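Local structure of RND efflux system, outer membrane lipoprotein, NodT family (Burkholderia mallei, 6U94) at residues N69-L72 against R73-T76; S143-H146 against A147-E150; T370-D373 against A374-V378; Y440-A443 against G444-R448. The protein probably serves as the outer membrane exit channel of an RND-type efflux system, through which exported compounds leave the cell. One frame throughout, in Å; residues are numbered along the deposited sequence.

Contact 1 (N69-L72 against R73-T76); sequences NRDL and RVAT
Asp71 caps the N terminus of helix 72-86, so this is a local contact in which the last residues of a short loop after helix 56-67 grip the first turn that follows. The carboxylate does the gripping with both oxygens. OD2 of Asp71 takes the N-H of Val74 at 2.9 Å, but the donor stands above the carboxylate plane by 44°. OD1 of Asp71 receives only a weak bond from Arg73 N, at 3.4 Å. Rotation about chi1 to 89° sets CG of Asp71 between its own N and carbonyl carbon and folds the acid back over the helix start. Packing is close there: CG2 of Val74 lies 3.1 Å from Asp71 OD2, the two side chains meeting at about a right angle. This is the classical Asp N-cap, with the carboxylate accepting from amides that have no preceding carbonyl to serve them; its negative charge probably also interacts favourably with the helix dipole. Regular helical bonding starts at once, Ala75 N reaching Asp71 O at 2.9 Å in the carbonyl plane and Thr76 N reaching Leu72 O at 2.8 Å. Arg70, just before the cap, lays its methylenes alongside the same turn: CB approaches Val74 CG1 at 3.9 Å, and CD comes equally near, 3.9 Å, to Ala75 CB. Beyond this apolar stem its guanidinium forms a salt bridge with Asp78 and donates to the carbonyls of Ala65, Val245 and Leu246. Leu72 CB points away, its side chain touching Arg159 and His163 of helix 156-203.

Contact 2 (S143-H146 against A147-E150); sequences SLSH and AAQE
Ser145 and Ala148 meet at a serine N-cap, which opens helix 146-152 on the protein surface just after the loop from helix 132-142. With chi1 at 69°, the hydroxyl of Ser145 swings back over the first turn, and OG accepts the N-H of Ala148 in a weak bond of 3.3 Å, straight at 168° but long. The methyl of Ala148 lies beside this cap and is covered from the loop by Leu144, whose CB packs on Ala148 CB at 3.8 Å. Gln149 comes from the next position of the helix and turns back along the chain, extended beyond CG. Its NE2 points at Leu144 O, with the acceptor close to the amide plane but the donor well above the plane of the carbonyl; the hydrogen bond is modelled at 2.5 Å, a length short enough to be doubtful. His146 and Gln149 lie side by side and point the same way, their ring and amide planes inclined by 57°, and His146 CD2 comes to 4.2 Å from Gln149 NE2. Arg73 of helix 72-86 packs against both side chains. Glu150 also runs extended, passing the end of the His146 carbonyl, and its OE2 has a long, weak ion pair with Arg73. That carbonyl oxygen, His146 O, accepts Glu150 N at 2.9 Å and has Glu150 CG only 3.3 Å away.

Contact 3 (T370-D373 against A374-V378); sequences TIQD and AFREV
Asp373, Ala374 and Gln372 give up the most surface in this contact, a stretch of about two and a half turns of helix 362-415 in which the carbonyls of Thr370 to Asp373 accept from the amides of Ala374 to Glu377. That long helix, as in other outer membrane factors, probably contributes to a helical barrel. Asp373 takes part chiefly through its main chain: Asp373 O accepts Glu377 N at 2.9 Å, and CB of Glu377 rests against the same oxygen at 3.2 Å. Ala374 is held at Thr370 O by a longer bond, 3.1 Å from Ala374 N, whose donor lies 38° above the carbonyl plane; the methyl of Ala374 sits close, CB 3.3 Å from Thr370 O. The more regular bond runs from Arg376 N to Gln372 O, 2.9 Å long. With CG anti to the backbone N in both (chi1 -176° in Gln372), these two side chains leave the helix side by side, amide and guanidinium planes 55° apart; Arg376 then bends at chi3 and anchors NH2 on Val331 O. One residue back, Ile371 CG2 packs on Phe375 CE1 at 3.6 Å, while Ile371 O lies at the ring edge, in its plane. Glu377 makes a salt bridge to Arg282. Outside this stretch, Thr370 and Ala374 face Ile285 of helix 283-294, Phe375 and Val378 rest on Leu323 of helix 321-326, and Val378 and Glu377 meet helix 421-454 at Ala454.

Contact 4 (Y440-A443 against G444-R448); sequences YKLA and GLTSR
Leu442 turns its CG anti to the backbone N (chi1 174°), and Thr446 sets OG1 anti to its carbonyl carbon (chi1 -68°); together these torsions bring the leucine branch beside the hydroxyl one turn further on. The motif is regular alpha-helical i to i+4 pairing within the long helix 421-454, probably another contributor to the barrel. Leu442 and Thr446 cross obliquely, with Leu442 CD1 reaching 3.9 Å from Thr446 OG1. Beneath them Thr446 N donates to Leu442 O at 2.7 Å, nearly on the line of the C=O and straight at 169°. The hydroxyl of Thr446 has its main partner in Asn172 of helix 156-203, the helix that also receives Leu442 at Leu175, Thr176 and Ala179. A bound glycerol, probably from the crystallisation liquor, lies about 3 Å from the Leu442 side chain. Leu445, on the same side of the helix, also touches Leu175, while its CG settles 3.4 Å from Lys441 O, the carbonyl that accepts Leu445 N. Tyr440 and Ser447 look toward helix 362-415 instead, Tyr440 packing on Glu391, Val392 and Gln395. Gly444 is buried on that same side of the helix, and Gly444 N bonds to Tyr440 O at 3.2 Å. Ala443 O is taken by Ser447 N at 2.9 Å, and the Ser447 hydroxyl goes to a different carbonyl. Gly444 O accepts Ser447 OG at 3.3 Å and Arg448 N at the same length, both donors arriving from one face of the carbonyl plane.

From the N terminus the four contacts follow in series, none nested in or crossing another, and each spans adjoining segments, so none closes a long loop. Contact 1 starts helix 72-86 and contact 2 starts helix 146-152; with centres 13 Å apart they touch directly, joined by packing of Arg73 on Gln149 and His146 and by the long, weak ion pair of Arg73 NE with Glu150 OE2, 3.5 Å. Contacts 3 and 4 belong to consecutive long helices, 362-415 and 421-454, and come no nearer than about 8 Å between nearest atoms. Contact 1 stays about 17 Å from contact 3 by nearest atoms. Helix 156-203 meets side chains of both contact 1 and contact 4.

Contact 1 (N69-L72 against R73-T76)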
ATOM      1  N   ASN A  69     -14.366 -15.191  15.090  1.00115.68           N
ATOM      2  CA  ASN A  69     -15.714 -15.713  14.905  1.00125.04           C
ATOM      3  C   ASN A  69     -16.730 -14.643  14.529  1.00122.98           C
ATOM      4  O   ASN A  69     -17.920 -14.958  14.419  1.00132.60           O
ATOM      5  CB  ASN A  69     -16.174 -16.438  16.172  1.00136.48           C
ATOM      6  CG  ASN A  69     -15.427 -17.736  16.402  1.00143.24           C
ATOM      7  OD1 ASN A  69     -14.868 -18.317  15.473  1.00144.26           O
ATOM      8  ND2 ASN A  69     -15.420 -18.202  17.645  1.00148.20           N
ATOM      9  N   ARG A  70     -16.303 -13.398  14.333  1.00112.37           N
ATOM     10  CA  ARG A  70     -17.224 -12.357  13.906  1.00103.18           C
ATOM     11  C   ARG A  70     -17.780 -12.677  12.520  1.00 98.23           C
ATOM     12  O   ARG A  70     -17.184 -13.418  11.735  1.00 95.01           O
ATOM     13  CB  ARG A  70     -16.524 -11.000  13.881  1.00 96.19           C
ATOM     14  CG  ARG A  70     -15.530 -10.865  12.743  1.00 86.91           C
ATOM     15  CD  ARG A  70     -14.551  -9.725  12.967  1.00 85.69           C
ATOM     16  NE  ARG A  70     -13.226 -10.073  12.466  1.00 80.40           N
ATOM     17  CZ  ARG A  70     -12.144  -9.318  12.621  1.00 81.69           C
ATOM     18  NH1 ARG A  70     -12.225  -8.160  13.265  1.00 82.29           N
ATOM     19  NH2 ARG A  70     -10.978  -9.721  12.134  1.00 80.46           N
ATOM     20  N   ASP A  71     -18.947 -12.113  12.227  1.00 98.36           N
ATOM     21  CA  ASP A  71     -19.506 -12.251  10.895  1.00 98.27           C
ATOM     22  C   ASP A  71     -18.902 -11.194   9.971  1.00 90.89           C
ATOM     23  O   ASP A  71     -18.247 -10.244  10.412  1.00 88.64           O
ATOM     24  CB  ASP A  71     -21.034 -12.166  10.946  1.00105.24           C
ATOM     25  CG  ASP A  71     -21.555 -10.748  10.823  1.00110.01           C
ATOM     26  OD1 ASP A  71     -22.496 -10.534  10.029  1.00112.25           O
ATOM     27  OD2 ASP A  71     -21.027  -9.852  11.508  1.00110.79           O
ATOM     28  N   LEU A  72     -19.111 -11.377   8.665  1.00 88.00           N
ATOM     29  CA  LEU A  72     -18.454 -10.506   7.697  1.00 88.99           C
ATOM     30  C   LEU A  72     -18.944  -9.069   7.801  1.00 87.22           C
ATOM     31  O   LEU A  72     -18.186  -8.135   7.513  1.00 81.29           O
ATOM     32  CB  LEU A  72     -18.656 -11.034   6.278  1.00 90.09           C
ATOM     33  CG  LEU A  72     -17.864 -12.298   5.948  1.00 91.01           C
ATOM     34  CD1 LEU A  72     -17.819 -12.515   4.447  1.00 92.98           C
ATOM     35  CD2 LEU A  72     -16.458 -12.235   6.532  1.00 86.44           C
ATOM     36  N   ARG A  73     -20.198  -8.867   8.215  1.00 86.56           N
ATOM     37  CA  ARG A  73     -20.686  -7.504   8.402  1.00 88.33           C
ATOM     38  C   ARG A  73     -19.907  -6.790   9.501  1.00 90.20           C
ATOM     39  O   ARG A  73     -19.565  -5.609   9.364  1.00 89.80           O
ATOM     40  CB  ARG A  73     -22.180  -7.512   8.720  1.00 92.12           C
ATOM     41  CG  ARG A  73     -22.825  -6.136   8.663  1.00 93.36           C
ATOM     42  CD  ARG A  73     -24.313  -6.191   8.997  1.00 94.33           C
ATOM     43  NE  ARG A  73     -24.553  -6.665  10.356  1.00100.35           N
ATOM     44  CZ  ARG A  73     -24.367  -5.928  11.448  1.00106.16           C
ATOM     45  NH1 ARG A  73     -23.929  -4.676  11.346  1.00104.63           N
ATOM     46  NH2 ARG A  73     -24.610  -6.443  12.646  1.00110.74           N
ATOM     47  N   VAL A  74     -19.608  -7.495  10.593  1.00 88.92           N
ATOM     48  CA  VAL A  74     -18.815  -6.902  11.666  1.00 85.21           C
ATOM     49  C   VAL A  74     -17.366  -6.729  11.225  1.00 86.27           C
ATOM     50  O   VAL A  74     -16.724  -5.720  11.544  1.00 80.53           O
ATOM     51  CB  VAL A  74     -18.932  -7.752  12.944  1.00 82.23           C
ATOM     52  CG1 VAL A  74     -17.855  -7.372  13.949  1.00 82.41           C
ATOM     53  CG2 VAL A  74     -20.312  -7.583  13.563  1.00 80.03           C
ATOM     54  N   ALA A  75     -16.831  -7.703  10.483  1.00 84.19           N
ATOM     55  CA  ALA A  75     -15.480  -7.567   9.951  1.00 78.59           C
ATOM     56  C   ALA A  75     -15.361  -6.324   9.079  1.00 79.67           C
ATOM     57  O   ALA A  75     -14.362  -5.598   9.149  1.00 80.25           O
ATOM     58  CB  ALA A  75     -15.094  -8.817   9.162  1.00 74.10           C
ATOM     59  N   THR A  76     -16.383  -6.060   8.259  1.00 78.97           N
ATOM     60  CA  THR A  76     -16.414  -4.830   7.474  1.00 80.49           C
ATOM     61  C   THR A  76     -16.389  -3.598   8.374  1.00 83.60           C
ATOM     62  O   THR A  76     -15.705  -2.611   8.072  1.00 80.59           O
ATOM     63  CB  THR A  76     -17.649  -4.826   6.571  1.00 81.86           C
ATOM     64  OG1 THR A  76     -17.419  -5.685   5.445  1.00 78.43           O
ATOM     65  CG2 THR A  76     -17.973  -3.420   6.077  1.00 83.49           C
TER

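Contact 2 (S143-H146 against A147-E150)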
ATOM      1  N   SER A 143     -25.162   1.283   1.801  1.00 90.78           N
ATOM      2  CA  SER A 143     -26.469   1.692   1.310  1.00102.68           C
ATOM      3  C   SER A 143     -27.585   0.721   1.686  1.00102.19           C
ATOM      4  O   SER A 143     -28.738   0.947   1.302  1.00103.28           O
ATOM      5  CB  SER A 143     -26.421   1.854  -0.213  1.00110.17           C
ATOM      6  OG  SER A 143     -27.675   2.267  -0.729  1.00122.98           O
ATOM      7  N   LEU A 144     -27.281  -0.340   2.432  1.00 95.17           N
ATOM      8  CA  LEU A 144     -28.226  -1.417   2.684  1.00 91.58           C
ATOM      9  C   LEU A 144     -28.488  -1.567   4.176  1.00 90.09           C
ATOM     10  O   LEU A 144     -27.684  -1.158   5.018  1.00 85.12           O
ATOM     11  CB  LEU A 144     -27.710  -2.749   2.121  1.00 83.68           C
ATOM     12  CG  LEU A 144     -27.448  -2.795   0.615  1.00 81.25           C
ATOM     13  CD1 LEU A 144     -26.682  -4.055   0.247  1.00 77.89           C
ATOM     14  CD2 LEU A 144     -28.754  -2.706  -0.163  1.00 85.10           C
ATOM     15  N   SER A 145     -29.636  -2.165   4.488  1.00 91.19           N
ATOM     16  CA  SER A 145     -29.958  -2.526   5.858  1.00 86.21           C
ATOM     17  C   SER A 145     -29.091  -3.698   6.309  1.00 82.50           C
ATOM     18  O   SER A 145     -28.402  -4.343   5.514  1.00 79.78           O
ATOM     19  CB  SER A 145     -31.434  -2.892   5.982  1.00 91.68           C
ATOM     20  OG  SER A 145     -31.693  -4.109   5.309  1.00 83.85           O
ATOM     21  N   HIS A 146     -29.141  -3.980   7.612  1.00 84.26           N
ATOM     22  CA  HIS A 146     -28.336  -5.063   8.165  1.00 88.26           C
ATOM     23  C   HIS A 146     -28.720  -6.403   7.550  1.00 85.79           C
ATOM     24  O   HIS A 146     -27.849  -7.199   7.178  1.00 78.25           O
ATOM     25  CB  HIS A 146     -28.481  -5.101   9.684  1.00 95.42           C
ATOM     26  CG  HIS A 146     -27.811  -3.959  10.381  1.00100.09           C
ATOM     27  ND1 HIS A 146     -27.599  -3.941  11.744  1.00102.60           N
ATOM     28  CD2 HIS A 146     -27.301  -2.797   9.906  1.00 98.03           C
ATOM     29  CE1 HIS A 146     -26.990  -2.816  12.076  1.00103.07           C
ATOM     30  NE2 HIS A 146     -26.798  -2.106  10.979  1.00100.87           N
ATOM     31  N   ALA A 147     -30.027  -6.661   7.431  1.00 83.17           N
ATOM     32  CA  ALA A 147     -30.497  -7.889   6.795  1.00 84.22           C
ATOM     33  C   ALA A 147     -29.964  -8.004   5.374  1.00 80.03           C
ATOM     34  O   ALA A 147     -29.427  -9.046   4.981  1.00 80.53           O
ATOM     35  CB  ALA A 147     -32.029  -7.935   6.797  1.00 86.73           C
ATOM     36  N   ALA A 148     -30.103  -6.935   4.588  1.00 79.10           N
ATOM     37  CA  ALA A 148     -29.604  -6.959   3.218  1.00 76.25           C
ATOM     38  C   ALA A 148     -28.090  -7.121   3.178  1.00 75.79           C
ATOM     39  O   ALA A 148     -27.559  -7.816   2.303  1.00 71.57           O
ATOM     40  CB  ALA A 148     -30.031  -5.690   2.484  1.00 76.29           C
ATOM     41  N   GLN A 149     -27.378  -6.489   4.118  1.00 80.78           N
ATOM     42  CA  GLN A 149     -25.922  -6.613   4.161  1.00 79.24           C
ATOM     43  C   GLN A 149     -25.506  -8.056   4.413  1.00 79.21           C
ATOM     44  O   GLN A 149     -24.644  -8.597   3.712  1.00 67.53           O
ATOM     45  CB  GLN A 149     -25.340  -5.692   5.237  1.00 76.01           C
ATOM     46  CG  GLN A 149     -25.401  -4.215   4.895  1.00 85.92           C
ATOM     47  CD  GLN A 149     -25.023  -3.326   6.066  1.00 90.20           C
ATOM     48  OE1 GLN A 149     -24.202  -3.698   6.903  1.00 91.99           O
ATOM     49  NE2 GLN A 149     -25.625  -2.144   6.130  1.00 90.65           N
ATOM     50  N   GLU A 150     -26.122  -8.701   5.409  1.00 77.43           N
ATOM     51  CA  GLU A 150     -25.779 -10.084   5.714  1.00 84.98           C
ATOM     52  C   GLU A 150     -26.045 -11.003   4.529  1.00 88.96           C
ATOM     53  O   GLU A 150     -25.315 -11.980   4.324  1.00 89.81           O
ATOM     54  CB  GLU A 150     -26.551 -10.550   6.949  1.00 83.60           C
ATOM     55  CG  GLU A 150     -26.141  -9.822   8.224  1.00 90.20           C
ATOM     56  CD  GLU A 150     -27.248  -9.770   9.261  1.00 96.39           C
ATOM     57  OE1 GLU A 150     -28.340 -10.317   9.001  1.00 94.22           O
ATOM     58  OE2 GLU A 150     -27.025  -9.173  10.337  1.00 98.59           O
TER

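Contact 3 (T370-D373 against A374-V378)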
ATOM      1  N   THR A 370     -15.202  -3.611 -16.717  1.00 62.38           N
ATOM      2  CA  THR A 370     -14.623  -4.123 -15.480  1.00 57.69           C
ATOM      3  C   THR A 370     -13.263  -4.762 -15.729  1.00 54.88           C
ATOM      4  O   THR A 370     -12.386  -4.715 -14.858  1.00 59.09           O
ATOM      5  CB  THR A 370     -15.589  -5.119 -14.825  1.00 57.43           C
ATOM      6  OG1 THR A 370     -16.796  -4.438 -14.458  1.00 56.59           O
ATOM      7  CG2 THR A 370     -14.979  -5.754 -13.576  1.00 50.45           C
ATOM      8  N   ILE A 371     -13.057  -5.338 -16.913  1.00 53.95           N
ATOM      9  CA  ILE A 371     -11.770  -5.945 -17.230  1.00 52.57           C
ATOM     10  C   ILE A 371     -10.728  -4.878 -17.545  1.00 58.13           C
ATOM     11  O   ILE A 371      -9.571  -4.984 -17.122  1.00 58.06           O
ATOM     12  CB  ILE A 371     -11.933  -6.950 -18.386  1.00 54.08           C
ATOM     13  CG1 ILE A 371     -12.809  -8.123 -17.943  1.00 51.21           C
ATOM     14  CG2 ILE A 371     -10.574  -7.445 -18.878  1.00 38.51           C
ATOM     15  CD1 ILE A 371     -13.124  -9.089 -19.054  1.00 50.92           C
ATOM     16  N   GLN A 372     -11.113  -3.835 -18.286  1.00 59.20           N
ATOM     17  CA  GLN A 372     -10.163  -2.765 -18.580  1.00 65.39           C
ATOM     18  C   GLN A 372      -9.737  -2.047 -17.307  1.00 62.39           C
ATOM     19  O   GLN A 372      -8.554  -1.732 -17.131  1.00 65.06           O
ATOM     20  CB  GLN A 372     -10.758  -1.769 -19.574  1.00 73.28           C
ATOM     21  CG  GLN A 372      -9.762  -0.682 -19.978  0.80 82.34           C
ATOM     22  CD  GLN A 372     -10.364   0.387 -20.866  0.55 89.46           C
ATOM     23  OE1 GLN A 372     -11.565   0.382 -21.140  1.00 98.83           O
ATOM     24  NE2 GLN A 372      -9.528   1.315 -21.323  1.00 88.27           N
ATOM     25  N   ASP A 373     -10.686  -1.787 -16.402  1.00 60.39           N
ATOM     26  CA  ASP A 373     -10.342  -1.149 -15.135  1.00 59.36           C
ATOM     27  C   ASP A 373      -9.459  -2.051 -14.284  1.00 62.07           C
ATOM     28  O   ASP A 373      -8.568  -1.568 -13.578  1.00 67.89           O
ATOM     29  CB  ASP A 373     -11.609  -0.769 -14.371  1.00 60.09           C
ATOM     30  CG  ASP A 373     -12.312   0.430 -14.969  1.00 65.77           C
ATOM     31  OD1 ASP A 373     -11.809   0.971 -15.974  1.00 70.09           O
ATOM     32  OD2 ASP A 373     -13.368   0.834 -14.435  1.00 70.55           O
ATOM     33  N   ALA A 374      -9.686  -3.365 -14.338  1.00 56.46           N
ATOM     34  CA  ALA A 374      -8.866  -4.285 -13.558  1.00 52.80           C
ATOM     35  C   ALA A 374      -7.420  -4.281 -14.040  1.00 56.72           C
ATOM     36  O   ALA A 374      -6.486  -4.216 -13.231  1.00 51.04           O
ATOM     37  CB  ALA A 374      -9.449  -5.695 -13.620  1.00 53.11           C
ATOM     38  N   PHE A 375      -7.215  -4.368 -15.359  1.00 56.98           N
ATOM     39  CA  PHE A 375      -5.864  -4.340 -15.907  1.00 57.69           C
ATOM     40  C   PHE A 375      -5.199  -2.996 -15.648  1.00 60.95           C
ATOM     41  O   PHE A 375      -4.039  -2.939 -15.225  1.00 59.70           O
ATOM     42  CB  PHE A 375      -5.894  -4.642 -17.406  1.00 57.38           C
ATOM     43  CG  PHE A 375      -5.927  -6.106 -17.728  1.00 55.76           C
ATOM     44  CD1 PHE A 375      -7.115  -6.824 -17.636  1.00 51.98           C
ATOM     45  CD2 PHE A 375      -4.778  -6.767 -18.133  1.00 48.30           C
ATOM     46  CE1 PHE A 375      -7.149  -8.178 -17.936  1.00 49.00           C
ATOM     47  CE2 PHE A 375      -4.802  -8.113 -18.436  1.00 48.71           C
ATOM     48  CZ  PHE A 375      -5.995  -8.823 -18.336  1.00 54.44           C
ATOM     49  N   ARG A 376      -5.921  -1.902 -15.903  1.00 63.84           N
ATOM     50  CA  ARG A 376      -5.379  -0.574 -15.648  1.00 61.91           C
ATOM     51  C   ARG A 376      -4.981  -0.415 -14.188  1.00 61.97           C
ATOM     52  O   ARG A 376      -3.932   0.160 -13.878  1.00 62.90           O
ATOM     53  CB  ARG A 376      -6.398   0.493 -16.050  1.00 65.44           C
ATOM     54  CG  ARG A 376      -5.899   1.928 -15.889  1.00 73.77           C
ATOM     55  CD  ARG A 376      -6.931   2.927 -16.396  1.00 79.39           C
ATOM     56  NE  ARG A 376      -7.282   2.687 -17.794  1.00 85.17           N
ATOM     57  CZ  ARG A 376      -6.579   3.141 -18.828  1.00 90.88           C
ATOM     58  NH1 ARG A 376      -5.479   3.857 -18.621  1.00 92.79           N
ATOM     59  NH2 ARG A 376      -6.968   2.877 -20.068  1.00 90.90           N
ATOM     60  N   GLU A 377      -5.804  -0.937 -13.276  1.00 57.95           N
ATOM     61  CA  GLU A 377      -5.481  -0.877 -11.855  1.00 55.67           C
ATOM     62  C   GLU A 377      -4.204  -1.649 -11.543  1.00 58.92           C
ATOM     63  O   GLU A 377      -3.403  -1.229 -10.700  1.00 58.33           O
ATOM     64  CB  GLU A 377      -6.650  -1.427 -11.046  1.00 53.92           C
ATOM     65  CG  GLU A 377      -6.498  -1.341  -9.551  1.00 52.17           C
ATOM     66  CD  GLU A 377      -7.770  -1.758  -8.830  1.00 57.14           C
ATOM     67  OE1 GLU A 377      -8.251  -2.893  -9.050  1.00 57.49           O
ATOM     68  OE2 GLU A 377      -8.301  -0.936  -8.062  1.00 59.04           O
ATOM     69  N   VAL A 378      -4.003  -2.788 -12.208  1.00 55.49           N
ATOM     70  CA  VAL A 378      -2.800  -3.576 -11.972  1.00 50.24           C
ATOM     71  C   VAL A 378      -1.570  -2.840 -12.494  1.00 54.26           C
ATOM     72  O   VAL A 378      -0.534  -2.778 -11.820  1.00 52.21           O
ATOM     73  CB  VAL A 378      -2.945  -4.969 -12.610  1.00 49.17           C
ATOM     74  CG1 VAL A 378      -1.585  -5.656 -12.701  1.00 48.81           C
ATOM     75  CG2 VAL A 378      -3.927  -5.817 -11.804  1.00 50.21           C
TER

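Contact 4 (Y440-A443 against G444-R448)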
ATOM      1  N   TYR A 440       9.071   6.431   2.470  1.00 60.89           N
ATOM      2  CA  TYR A 440       9.144   5.943   1.097  1.00 61.53           C
ATOM      3  C   TYR A 440       9.307   4.430   1.043  1.00 59.30           C
ATOM      4  O   TYR A 440       8.807   3.788   0.111  1.00 56.18           O
ATOM      5  CB  TYR A 440      10.299   6.615   0.355  1.00 68.25           C
ATOM      6  CG  TYR A 440      10.032   8.035  -0.093  1.00 77.69           C
ATOM      7  CD1 TYR A 440       8.749   8.458  -0.414  1.00 77.72           C
ATOM      8  CD2 TYR A 440      11.073   8.954  -0.202  1.00 86.39           C
ATOM      9  CE1 TYR A 440       8.508   9.758  -0.829  1.00 84.54           C
ATOM     10  CE2 TYR A 440      10.842  10.251  -0.615  1.00 90.78           C
ATOM     11  CZ  TYR A 440       9.560  10.648  -0.927  1.00 94.15           C
ATOM     12  OH  TYR A 440       9.335  11.942  -1.338  1.00102.83           O
ATOM     13  N   LYS A 441      10.017   3.846   2.012  1.00 58.27           N
ATOM     14  CA  LYS A 441      10.115   2.392   2.065  1.00 57.26           C
ATOM     15  C   LYS A 441       8.761   1.768   2.377  1.00 54.17           C
ATOM     16  O   LYS A 441       8.385   0.753   1.779  1.00 53.77           O
ATOM     17  CB  LYS A 441      11.153   1.968   3.103  1.00 62.03           C
ATOM     18  CG  LYS A 441      12.598   2.225   2.696  1.00 69.69           C
ATOM     19  CD  LYS A 441      13.560   1.725   3.761  1.00 73.50           C
ATOM     20  CE  LYS A 441      15.000   1.793   3.280  1.00 78.83           C
ATOM     21  NZ  LYS A 441      15.946   1.216   4.274  1.00 82.53           N
ATOM     22  N   LEU A 442       8.012   2.368   3.307  1.00 53.40           N
ATOM     23  CA  LEU A 442       6.702   1.837   3.663  1.00 61.19           C
ATOM     24  C   LEU A 442       5.731   1.938   2.496  1.00 61.72           C
ATOM     25  O   LEU A 442       4.942   1.017   2.257  1.00 65.09           O
ATOM     26  CB  LEU A 442       6.154   2.575   4.884  1.00 62.19           C
ATOM     27  CG  LEU A 442       4.720   2.229   5.293  1.00 62.90           C
ATOM     28  CD1 LEU A 442       4.578   0.742   5.576  1.00 62.64           C
ATOM     29  CD2 LEU A 442       4.318   3.041   6.503  1.00 62.14           C
ATOM     30  N   ALA A 443       5.781   3.043   1.749  1.00 61.02           N
ATOM     31  CA  ALA A 443       4.913   3.187   0.587  1.00 56.11           C
ATOM     32  C   ALA A 443       5.178   2.087  -0.433  1.00 60.95           C
ATOM     33  O   ALA A 443       4.240   1.568  -1.053  1.00 54.91           O
ATOM     34  CB  ALA A 443       5.104   4.567  -0.042  1.00 51.53           C
ATOM     35  N   GLY A 444       6.448   1.720  -0.621  1.00 58.18           N
ATOM     36  CA  GLY A 444       6.759   0.608  -1.505  1.00 56.26           C
ATOM     37  C   GLY A 444       6.153  -0.698  -1.029  1.00 63.34           C
ATOM     38  O   GLY A 444       5.621  -1.475  -1.827  1.00 66.84           O
ATOM     39  N   LEU A 445       6.219  -0.955   0.279  1.00 62.87           N
ATOM     40  CA  LEU A 445       5.582  -2.145   0.833  1.00 61.04           C
ATOM     41  C   LEU A 445       4.069  -2.062   0.694  1.00 59.62           C
ATOM     42  O   LEU A 445       3.418  -3.023   0.266  1.00 56.81           O
ATOM     43  CB  LEU A 445       5.980  -2.317   2.298  1.00 62.24           C
ATOM     44  CG  LEU A 445       7.477  -2.472   2.572  1.00 58.62           C
ATOM     45  CD1 LEU A 445       7.741  -2.580   4.064  1.00 57.51           C
ATOM     46  CD2 LEU A 445       8.023  -3.684   1.835  1.00 55.59           C
ATOM     47  N   THR A 446       3.494  -0.907   1.047  1.00 59.49           N
ATOM     48  CA  THR A 446       2.052  -0.720   0.946  1.00 61.42           C
ATOM     49  C   THR A 446       1.553  -0.985  -0.469  1.00 63.19           C
ATOM     50  O   THR A 446       0.508  -1.619  -0.657  1.00 66.36           O
ATOM     51  CB  THR A 446       1.678   0.696   1.389  1.00 57.60           C
ATOM     52  OG1 THR A 446       1.918   0.838   2.794  1.00 63.53           O
ATOM     53  CG2 THR A 446       0.207   0.994   1.096  1.00 48.12           C
ATOM     54  N   SER A 447       2.292  -0.517  -1.476  1.00 54.60           N
ATOM     55  CA  SER A 447       1.852  -0.704  -2.852  1.00 56.26           C
ATOM     56  C   SER A 447       1.949  -2.162  -3.285  1.00 55.23           C
ATOM     57  O   SER A 447       1.220  -2.582  -4.190  1.00 55.38           O
ATOM     58  CB  SER A 447       2.661   0.184  -3.794  1.00 58.05           C
ATOM     59  OG  SER A 447       3.758  -0.527  -4.329  1.00 65.86           O
ATOM     60  N   ARG A 448       2.845  -2.940  -2.673  1.00 50.41           N
ATOM     61  CA  ARG A 448       2.877  -4.374  -2.946  1.00 50.74           C
ATOM     62  C   ARG A 448       1.665  -5.064  -2.334  1.00 57.70           C
ATOM     63  O   ARG A 448       1.112  -6.004  -2.918  1.00 54.66           O
ATOM     64  CB  ARG A 448       4.173  -4.983  -2.413  1.00 55.83           C
ATOM     65  CG  ARG A 448       5.425  -4.429  -3.086  1.00 59.86           C
ATOM     66  CD  ARG A 448       6.666  -4.616  -2.233  1.00 64.02           C
ATOM     67  NE  ARG A 448       7.053  -6.018  -2.105  1.00 65.69           N
ATOM     68  CZ  ARG A 448       8.253  -6.418  -1.696  1.00 67.19           C
ATOM     69  NH1 ARG A 448       9.180  -5.521  -1.382  1.00 67.22           N
ATOM     70  NH2 ARG A 448       8.531  -7.711  -1.606  1.00 66.12           N
TER